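Local coordinates for probable starch synthase 4, chloroplastic/amyloplastic (Arabidopsis thaliana, PDB 6GNE), which is probably a starch synthase, a plastid glycosyltransferase of the two-domain GT-B fold, and holds ADP and glycan in its pockets, at residues F124-L129 and W157-P162; P201-D206 and I220-I225. All blocks are in the same frame, centred on the assembly; numbering follows the deposited sequence.

Contact 1. Residues F124-L129 and W157-P162. With GLC (alpha-D-glucopyranose), chain D.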
ATOM      1  N   PHE A 124      13.884 -11.236  10.668  1.00 46.01           N
ATOM      2  CA  PHE A 124      12.961 -11.826   9.719  1.00 44.62           C
ATOM      3  C   PHE A 124      13.594 -11.989   8.342  1.00 44.33           C
ATOM      4  O   PHE A 124      13.454 -13.053   7.711  1.00 45.06           O
ATOM      5  CB  PHE A 124      11.685 -10.985   9.608  1.00 42.67           C
ATOM      6  CG  PHE A 124      10.803 -11.393   8.463  1.00 41.24           C
ATOM      7  CD1 PHE A 124      10.259 -12.682   8.415  1.00 41.35           C
ATOM      8  CD2 PHE A 124      10.535 -10.516   7.419  1.00 39.59           C
ATOM      9  CE1 PHE A 124       9.462 -13.078   7.356  1.00 40.42           C
ATOM     10  CE2 PHE A 124       9.715 -10.913   6.357  1.00 38.58           C
ATOM     11  CZ  PHE A 124       9.183 -12.195   6.327  1.00 38.69           C
ATOM     12  N   SER A 125      14.272 -10.938   7.884  1.00 44.07           N
ATOM     13  CA  SER A 125      14.933 -10.936   6.572  1.00 43.98           C
ATOM     14  C   SER A 125      15.968 -12.034   6.493  1.00 45.25           C
ATOM     15  O   SER A 125      16.042 -12.726   5.487  1.00 45.43           O
ATOM     16  CB  SER A 125      15.606  -9.588   6.287  1.00 44.52           C
ATOM     17  OG  SER A 125      14.657  -8.541   6.163  1.00 43.20           O
ATOM     18  N   ARG A 126      16.750 -12.200   7.556  1.00 46.93           N
ATOM     19  CA  ARG A 126      17.755 -13.260   7.612  1.00 49.40           C
ATOM     20  C   ARG A 126      17.090 -14.628   7.593  1.00 49.70           C
ATOM     21  O   ARG A 126      17.402 -15.452   6.733  1.00 51.10           O
ATOM     22  CB  ARG A 126      18.639 -13.141   8.858  1.00 51.60           C
ATOM     23  CG  ARG A 126      19.743 -14.181   8.966  1.00 54.22           C
ATOM     24  CD  ARG A 126      20.743 -14.008   7.832  1.00 55.57           C
ATOM     25  NE  ARG A 126      21.666 -15.138   7.683  1.00 57.86           N
ATOM     26  CZ  ARG A 126      22.896 -15.211   8.177  1.00 60.03           C
ATOM     27  NH1 ARG A 126      23.408 -14.259   8.960  1.00 60.92           N
ATOM     28  NH2 ARG A 126      23.615 -16.292   7.921  1.00 61.92           N
ATOM     29  N   ALA A 127      16.163 -14.846   8.523  1.00 48.62           N
ATOM     30  CA  ALA A 127      15.433 -16.100   8.608  1.00 48.48           C
ATOM     31  C   ALA A 127      14.729 -16.459   7.307  1.00 46.96           C
ATOM     32  O   ALA A 127      14.646 -17.638   6.977  1.00 48.23           O
ATOM     33  CB  ALA A 127      14.440 -16.062   9.762  1.00 48.49           C
ATOM     34  N   ALA A 128      14.238 -15.462   6.561  1.00 44.46           N
ATOM     35  CA  ALA A 128      13.572 -15.724   5.273  1.00 43.18           C
ATOM     36  C   ALA A 128      14.501 -16.349   4.239  1.00 44.15           C
ATOM     37  O   ALA A 128      14.152 -17.327   3.569  1.00 44.33           O
ATOM     38  CB  ALA A 128      12.959 -14.456   4.716  1.00 41.25           C
ATOM     39  N   LEU A 129      15.681 -15.776   4.108  1.00 45.35           N
ATOM     40  CA  LEU A 129      16.721 -16.352   3.237  1.00 47.42           C
ATOM     41  C   LEU A 129      17.184 -17.739   3.692  1.00 49.45           C
ATOM     42  O   LEU A 129      17.409 -18.621   2.868  1.00 49.99           O
ATOM     43  CB  LEU A 129      17.923 -15.405   3.137  1.00 47.46           C
ATOM     44  CG  LEU A 129      17.605 -14.155   2.323  1.00 45.33           C
ATOM     45  CD1 LEU A 129      18.741 -13.156   2.441  1.00 45.77           C
ATOM     46  CD2 LEU A 129      17.286 -14.518   0.872  1.00 45.00           C
ATOM     47  N   TRP A 157      23.634 -11.318  -1.368  1.00 57.70           N
ATOM     48  CA  TRP A 157      24.908 -11.248  -2.080  1.00 60.84           C
ATOM     49  C   TRP A 157      26.110 -11.572  -1.187  1.00 63.93           C
ATOM     50  O   TRP A 157      27.025 -12.258  -1.618  1.00 65.31           O
ATOM     51  CB  TRP A 157      25.071  -9.889  -2.784  1.00 60.40           C
ATOM     52  CG  TRP A 157      24.081  -9.730  -3.894  1.00 58.47           C
ATOM     53  CD1 TRP A 157      23.116  -8.801  -3.981  1.00 56.75           C
ATOM     54  CD2 TRP A 157      23.941 -10.563  -5.061  1.00 59.70           C
ATOM     55  NE1 TRP A 157      22.367  -8.989  -5.126  1.00 56.26           N
ATOM     56  CE2 TRP A 157      22.851 -10.073  -5.798  1.00 57.70           C
ATOM     57  CE3 TRP A 157      24.650 -11.670  -5.560  1.00 63.03           C
ATOM     58  CZ2 TRP A 157      22.439 -10.641  -7.012  1.00 58.36           C
ATOM     59  CZ3 TRP A 157      24.240 -12.244  -6.768  1.00 63.34           C
ATOM     60  CH2 TRP A 157      23.145 -11.715  -7.482  1.00 60.90           C
ATOM     61  N   ASP A 158      26.085 -11.111   0.056  1.00 65.59           N
ATOM     62  CA  ASP A 158      27.206 -11.308   0.968  1.00 69.86           C
ATOM     63  C   ASP A 158      27.226 -12.692   1.616  1.00 70.68           C
ATOM     64  O   ASP A 158      28.291 -13.262   1.780  1.00 72.29           O
ATOM     65  CB  ASP A 158      27.253 -10.162   1.991  1.00 70.90           C
ATOM     66  CG  ASP A 158      27.671  -8.813   1.362  1.00 71.58           C
ATOM     67  OD1 ASP A 158      27.809  -8.678   0.111  1.00 71.34           O
ATOM     68  OD2 ASP A 158      27.860  -7.859   2.154  1.00 73.97           O
ATOM     69  N   LEU A 159      26.064 -13.278   1.898  1.00 71.08           N
ATOM     70  CA  LEU A 159      26.018 -14.554   2.642  1.00 73.01           C
ATOM     71  C   LEU A 159      25.316 -15.768   1.998  1.00 73.03           C
ATOM     72  O   LEU A 159      25.488 -16.895   2.504  1.00 74.83           O
ATOM     73  CB  LEU A 159      25.417 -14.298   4.019  1.00 72.74           C
ATOM     74  CG  LEU A 159      26.133 -13.241   4.884  1.00 74.76           C
ATOM     75  CD1 LEU A 159      25.338 -12.907   6.143  1.00 74.30           C
ATOM     76  CD2 LEU A 159      27.565 -13.654   5.226  1.00 77.67           C
ATOM     77  N   TYR A 160      24.550 -15.582   0.920  1.00 72.88           N
ATOM     78  CA  TYR A 160      23.753 -16.689   0.365  1.00 74.87           C
ATOM     79  C   TYR A 160      24.052 -17.120  -1.075  1.00 78.75           C
ATOM     80  O   TYR A 160      23.933 -18.313  -1.377  1.00 79.65           O
ATOM     81  CB  TYR A 160      22.263 -16.411   0.543  1.00 70.97           C
ATOM     82  CG  TYR A 160      21.832 -16.541   1.983  1.00 70.21           C
ATOM     83  CD1 TYR A 160      22.063 -15.509   2.889  1.00 68.98           C
ATOM     84  CD2 TYR A 160      21.216 -17.704   2.454  1.00 70.05           C
ATOM     85  CE1 TYR A 160      21.693 -15.627   4.218  1.00 68.29           C
ATOM     86  CE2 TYR A 160      20.819 -17.818   3.785  1.00 69.38           C
ATOM     87  CZ  TYR A 160      21.067 -16.774   4.657  1.00 68.05           C
ATOM     88  OH  TYR A 160      20.697 -16.874   5.965  1.00 67.03           O
ATOM     89  N   ALA A 161      24.416 -16.173  -1.947  1.00 81.79           N
ATOM     90  CA  ALA A 161      24.997 -16.493  -3.271  1.00 87.38           C
ATOM     91  C   ALA A 161      26.261 -17.346  -3.197  1.00 94.44           C
ATOM     92  O   ALA A 161      26.387 -18.252  -4.016  1.00 97.53           O
ATOM     93  CB  ALA A 161      25.228 -15.246  -4.115  1.00 86.81           C
ATOM     94  N   PRO A 162      27.182 -17.084  -2.215  1.00100.47           N
ATOM     95  CA  PRO A 162      28.366 -17.954  -1.997  1.00104.92           C
ATOM     96  C   PRO A 162      28.162 -19.183  -1.057  1.00108.90           C
ATOM     97  O   PRO A 162      29.144 -19.764  -0.581  1.00113.34           O
ATOM     98  CB  PRO A 162      29.415 -16.972  -1.421  1.00104.90           C
ATOM     99  CG  PRO A 162      28.628 -15.891  -0.759  1.00103.25           C
ATOM    100  CD  PRO A 162      27.209 -15.919  -1.295  1.00100.42           C
TER
HETATM  101  C1  GLC D   1      26.021  -9.781  -9.305  1.00 96.09           C
HETATM  102  C2  GLC D   1      25.066  -8.590  -9.268  1.00 92.02           C
HETATM  103  C3  GLC D   1      25.662  -7.449  -8.440  1.00 96.67           C
HETATM  104  C4  GLC D   1      26.157  -7.945  -7.092  1.00 99.71           C
HETATM  105  C5  GLC D   1      27.081  -9.149  -7.210  1.00102.76           C
HETATM  106  C6  GLC D   1      27.506  -9.672  -5.830  1.00103.09           C
HETATM  107  O1  GLC D   1      27.164  -9.441 -10.114  1.00 92.76           O
HETATM  108  O2  GLC D   1      24.827  -8.174 -10.617  1.00 79.31           O
HETATM  109  O3  GLC D   1      24.711  -6.415  -8.193  1.00 98.47           O
HETATM  110  O4  GLC D   1      26.919  -6.905  -6.515  1.00102.13           O
HETATM  111  O5  GLC D   1      26.414 -10.166  -7.974  1.00 99.67           O
HETATM  112  O6  GLC D   1      28.913  -9.488  -5.596  1.00103.21           O

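Contact 2. Residues P201-D206 and I220-I225. With GLC (alpha-D-glucopyranose), chain B.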
ATOM      1  N   PRO A 201      30.306   5.228   2.275  1.00 85.74           N
ATOM      2  CA  PRO A 201      29.355   6.112   1.523  1.00 84.85           C
ATOM      3  C   PRO A 201      28.834   5.496   0.200  1.00 84.54           C
ATOM      4  O   PRO A 201      27.640   5.600  -0.114  1.00 80.79           O
ATOM      5  CB  PRO A 201      30.144   7.407   1.285  1.00 86.15           C
ATOM      6  CG  PRO A 201      31.519   7.187   1.837  1.00 89.65           C
ATOM      7  CD  PRO A 201      31.663   5.799   2.385  1.00 88.71           C
ATOM      8  N   ASP A 202      29.720   4.805  -0.520  1.00 88.03           N
ATOM      9  CA  ASP A 202      29.336   4.005  -1.702  1.00 87.76           C
ATOM     10  C   ASP A 202      28.483   2.747  -1.416  1.00 82.93           C
ATOM     11  O   ASP A 202      28.119   2.042  -2.355  1.00 80.40           O
ATOM     12  CB  ASP A 202      30.576   3.625  -2.538  1.00 93.28           C
ATOM     13  CG  ASP A 202      31.575   2.742  -1.771  1.00 98.62           C
ATOM     14  OD1 ASP A 202      32.120   3.193  -0.741  1.00103.62           O
ATOM     15  OD2 ASP A 202      31.842   1.608  -2.207  1.00 99.93           O
ATOM     16  N   ARG A 203      28.171   2.475  -0.145  1.00 81.42           N
ATOM     17  CA  ARG A 203      27.317   1.335   0.262  1.00 79.48           C
ATOM     18  C   ARG A 203      26.109   1.799   1.118  1.00 76.24           C
ATOM     19  O   ARG A 203      25.218   2.449   0.581  1.00 77.01           O
ATOM     20  CB  ARG A 203      28.159   0.258   0.978  1.00 81.78           C
ATOM     21  CG  ARG A 203      28.462  -0.993   0.183  1.00 82.44           C
ATOM     22  CD  ARG A 203      29.554  -0.864  -0.875  1.00 84.91           C
ATOM     23  NE  ARG A 203      30.526  -1.994  -0.762  1.00 87.01           N
ATOM     24  CZ  ARG A 203      31.857  -1.902  -0.561  1.00 90.52           C
ATOM     25  NH1 ARG A 203      32.569  -3.015  -0.442  1.00 90.99           N
ATOM     26  NH2 ARG A 203      32.497  -0.724  -0.503  1.00 93.13           N
ATOM     27  N   MET A 204      26.070   1.520   2.428  1.00 73.97           N
ATOM     28  CA  MET A 204      24.845   1.681   3.213  1.00 70.63           C
ATOM     29  C   MET A 204      24.897   2.799   4.261  1.00 70.28           C
ATOM     30  O   MET A 204      23.941   2.969   5.002  1.00 67.22           O
ATOM     31  CB  MET A 204      24.511   0.376   3.927  1.00 70.78           C
ATOM     32  CG  MET A 204      24.137  -0.776   3.027  1.00 69.87           C
ATOM     33  SD  MET A 204      23.682  -2.236   4.026  1.00 70.29           S
ATOM     34  CE  MET A 204      22.228  -1.595   4.882  1.00 68.00           C
ATOM     35  N   GLN A 205      26.004   3.542   4.353  1.00 72.90           N
ATOM     36  CA  GLN A 205      26.080   4.695   5.262  1.00 72.57           C
ATOM     37  C   GLN A 205      24.979   5.698   4.903  1.00 69.46           C
ATOM     38  O   GLN A 205      24.834   6.028   3.737  1.00 67.19           O
ATOM     39  CB  GLN A 205      27.436   5.396   5.137  1.00 74.08           C
ATOM     40  CG  GLN A 205      27.649   6.554   6.107  1.00 75.04           C
ATOM     41  CD  GLN A 205      29.072   7.081   6.078  1.00 78.27           C
ATOM     42  OE1 GLN A 205      29.480   7.801   5.146  1.00 78.07           O
ATOM     43  NE2 GLN A 205      29.846   6.716   7.097  1.00 80.52           N
ATOM     44  N   ASP A 206      24.233   6.195   5.890  1.00 68.90           N
ATOM     45  CA  ASP A 206      23.205   7.202   5.636  1.00 69.06           C
ATOM     46  C   ASP A 206      23.793   8.422   4.868  1.00 72.41           C
ATOM     47  O   ASP A 206      25.016   8.605   4.745  1.00 75.74           O
ATOM     48  CB  ASP A 206      22.413   7.549   6.919  1.00 68.24           C
ATOM     49  CG  ASP A 206      21.133   8.335   6.611  1.00 65.59           C
ATOM     50  OD1 ASP A 206      20.448   7.990   5.629  1.00 62.24           O
ATOM     51  OD2 ASP A 206      20.891   9.354   7.284  1.00 65.50           O
ATOM     52  N   ILE A 220      18.779  -0.242  -2.754  1.00 45.10           N
ATOM     53  CA  ILE A 220      18.912   0.390  -4.065  1.00 45.21           C
ATOM     54  C   ILE A 220      20.215  -0.082  -4.712  1.00 46.14           C
ATOM     55  O   ILE A 220      20.264  -0.394  -5.883  1.00 45.47           O
ATOM     56  CB  ILE A 220      18.842   1.917  -3.999  1.00 46.09           C
ATOM     57  CG1 ILE A 220      17.425   2.389  -3.618  1.00 44.55           C
ATOM     58  CG2 ILE A 220      19.279   2.563  -5.319  1.00 48.21           C
ATOM     59  CD1 ILE A 220      17.388   3.754  -2.926  1.00 44.07           C
ATOM     60  N   ILE A 221      21.269  -0.142  -3.920  1.00 47.31           N
ATOM     61  CA  ILE A 221      22.600  -0.495  -4.421  1.00 49.62           C
ATOM     62  C   ILE A 221      22.721  -1.969  -4.800  1.00 49.35           C
ATOM     63  O   ILE A 221      23.148  -2.313  -5.877  1.00 49.32           O
ATOM     64  CB  ILE A 221      23.672  -0.043  -3.415  1.00 51.62           C
ATOM     65  CG1 ILE A 221      23.672   1.510  -3.388  1.00 51.98           C
ATOM     66  CG2 ILE A 221      25.063  -0.552  -3.796  1.00 54.35           C
ATOM     67  CD1 ILE A 221      24.354   2.092  -2.188  1.00 53.84           C
ATOM     68  N   PHE A 222      22.301  -2.837  -3.905  1.00 49.56           N
ATOM     69  CA  PHE A 222      22.481  -4.289  -4.073  1.00 49.95           C
ATOM     70  C   PHE A 222      21.439  -5.022  -4.921  1.00 47.98           C
ATOM     71  O   PHE A 222      21.606  -6.192  -5.184  1.00 50.17           O
ATOM     72  CB  PHE A 222      22.619  -4.954  -2.688  1.00 50.42           C
ATOM     73  CG  PHE A 222      23.935  -4.683  -2.040  1.00 53.02           C
ATOM     74  CD1 PHE A 222      24.985  -5.561  -2.234  1.00 56.03           C
ATOM     75  CD2 PHE A 222      24.158  -3.547  -1.260  1.00 53.63           C
ATOM     76  CE1 PHE A 222      26.231  -5.335  -1.653  1.00 58.04           C
ATOM     77  CE2 PHE A 222      25.410  -3.295  -0.715  1.00 56.02           C
ATOM     78  CZ  PHE A 222      26.440  -4.201  -0.906  1.00 57.86           C
ATOM     79  N   SER A 223      20.368  -4.370  -5.348  1.00 45.68           N
ATOM     80  CA  SER A 223      19.316  -5.055  -6.084  1.00 43.94           C
ATOM     81  C   SER A 223      19.577  -4.925  -7.558  1.00 44.04           C
ATOM     82  O   SER A 223      20.125  -3.941  -7.984  1.00 44.32           O
ATOM     83  CB  SER A 223      17.959  -4.477  -5.723  1.00 41.72           C
ATOM     84  OG  SER A 223      17.722  -4.628  -4.327  1.00 41.18           O
ATOM     85  N   ASN A 224      19.161  -5.915  -8.330  1.00 44.18           N
ATOM     86  CA  ASN A 224      19.275  -5.870  -9.793  1.00 45.07           C
ATOM     87  C   ASN A 224      18.158  -5.047 -10.446  1.00 43.82           C
ATOM     88  O   ASN A 224      18.318  -4.582 -11.591  1.00 44.27           O
ATOM     89  CB  ASN A 224      19.237  -7.296 -10.359  1.00 46.11           C
ATOM     90  CG  ASN A 224      20.313  -8.164  -9.775  1.00 47.96           C
ATOM     91  OD1 ASN A 224      20.066  -9.077  -8.952  1.00 48.54           O
ATOM     92  ND2 ASN A 224      21.527  -7.854 -10.147  1.00 49.44           N
ATOM     93  N   ILE A 225      17.025  -4.914  -9.730  1.00 41.83           N
ATOM     94  CA  ILE A 225      15.865  -4.165 -10.190  1.00 40.69           C
ATOM     95  C   ILE A 225      15.357  -3.364  -9.006  1.00 39.26           C
ATOM     96  O   ILE A 225      15.158  -3.925  -7.927  1.00 38.68           O
ATOM     97  CB  ILE A 225      14.707  -5.104 -10.686  1.00 40.11           C
ATOM     98  CG1 ILE A 225      15.179  -6.077 -11.779  1.00 41.87           C
ATOM     99  CG2 ILE A 225      13.534  -4.304 -11.235  1.00 38.46           C
ATOM    100  CD1 ILE A 225      14.270  -7.288 -11.942  1.00 41.83           C
TER
HETATM  101  C1  GLC B   2      26.272  -6.201  -5.477  1.00103.24           C
HETATM  102  C2  GLC B   2      26.010  -4.750  -5.898  1.00101.11           C
HETATM  103  C3  GLC B   2      27.306  -3.949  -5.996  1.00101.40           C
HETATM  104  C4  GLC B   2      28.022  -4.090  -4.648  1.00104.50           C
HETATM  105  C5  GLC B   2      28.393  -5.578  -4.500  1.00107.82           C
HETATM  106  C6  GLC B   2      29.293  -5.909  -3.305  1.00110.27           C
HETATM  107  O2  GLC B   2      25.317  -4.681  -7.139  1.00 99.69           O
HETATM  108  O3  GLC B   2      27.061  -2.569  -6.306  1.00 93.97           O
HETATM  109  O4  GLC B   2      29.127  -3.179  -4.498  1.00 95.79           O
HETATM  110  O5  GLC B   2      27.164  -6.306  -4.369  1.00106.15           O
HETATM  111  O6  GLC B   2      29.111  -7.268  -2.861  1.00104.07           O

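Contact 1. Residues F124-L129 and W157-P162
Tyr160 reaches across to the flank of helix 117-134, where Arg126 and Leu129, one turn apart, receive it on two sides. CB of Leu129 sits almost squarely over the ring, 3.8 Å from the centroid, a CH-pi contact. At the hydroxyl end the ring is met edge-on instead: NE of Arg126 donates to Tyr160 OH over 2.6 Å, nearly straight at 163°, with the oxygen lying in the guanidinium plane. The guanidinium and ring planes stand 88° apart. CG of Arg126 is anti to its backbone N (chi1 -178°), and a bend at chi2 then brings NE to the phenol. The same oxygen is hydrogen-bonded to Glu130, so two polar groups fix a buried hydroxyl, while NH1 of Arg126 is held by the carbonyl of Cys191. Looser packing begins at Leu159, whose CD1 merely rests over the rim of one guanidinium face, 3.7 Å from Arg126 NH1. Beyond it, partly exposed, Trp157 takes no part in the helix contact and lays one ring face against the glucose of chain D. Behind the contact, Leu129 also packs on Val152 and Leu155 of helix 152-160, Arg126 touches strand 64-75, and Phe124 and Ala128 lean on strand 45-51.

Contact 2. Residues P201-D206 and I220-I225
The Phe222 ring presents its edge to Arg203: CG of the arginine lies near the ring plane, 3.9 Å from CE2 and equally close to CZ. On its CD1-CE1 side the ring borders the glucose of chain B, whose O5 approaches obliquely. The other flat group, the Arg203 guanidinium, has OD1 of Asp202 at its edge, in plane, and is inclined 33° to the phenyl ring. Its salt bridge goes to the other carboxylate oxygen: NH2 meets Asp202 OD2 on the syn side over 3.0 Å, bent to 133°, with the oxygen tilted from the guanidinium plane. Two kinks in the arginine chain, at chi2 and chi3, fold it back toward its sequence neighbour, leaving CG beside the ring edge. Ile221 supplies the second half of the contact. With CG1 anti to the carbonyl carbon (chi1 -67°), its CD1 points at the backbone of the loop and lies 3.8 Å from Asp202 O. Its own carbonyl oxygen takes a weak hydrogen bond from O2 of the chain B glucose, at 3.5 Å, and another weak one from Lys256. Leu198 touches Phe222 as well, and Asp158 of helix 152-160 borders the ring. The charged pair thus stays within 201-206, and the side chains of the two segments meet through apolar carbons, with the Ile221 methyl against the loop backbone. Phe222 and the Ile221 carbonyl form part of a glycan pocket that offers the sugar both an apolar surface and a polar acceptor.

Both contacts lie in the N-terminal half of the chain and follow one another without nesting or crossing. From helix 117-134 the chain runs through strand 141-145 and a short helix into helix 152-160, where contact 1 closes the excursion by joining the first helix to the last. It then passes strand 169-174 and helix 195-198 before the loop that contact 2 ties to helix 215-222, closing around strand 212-213. With centres about 16 Å apart, the two join at Trp157, whose NE1 makes a weak hydrogen bond to Phe222 O. Trp157 and Asp158 from contact 1 thus share one glycan pocket with Ile221, Phe222 and Asn224 from contact 2.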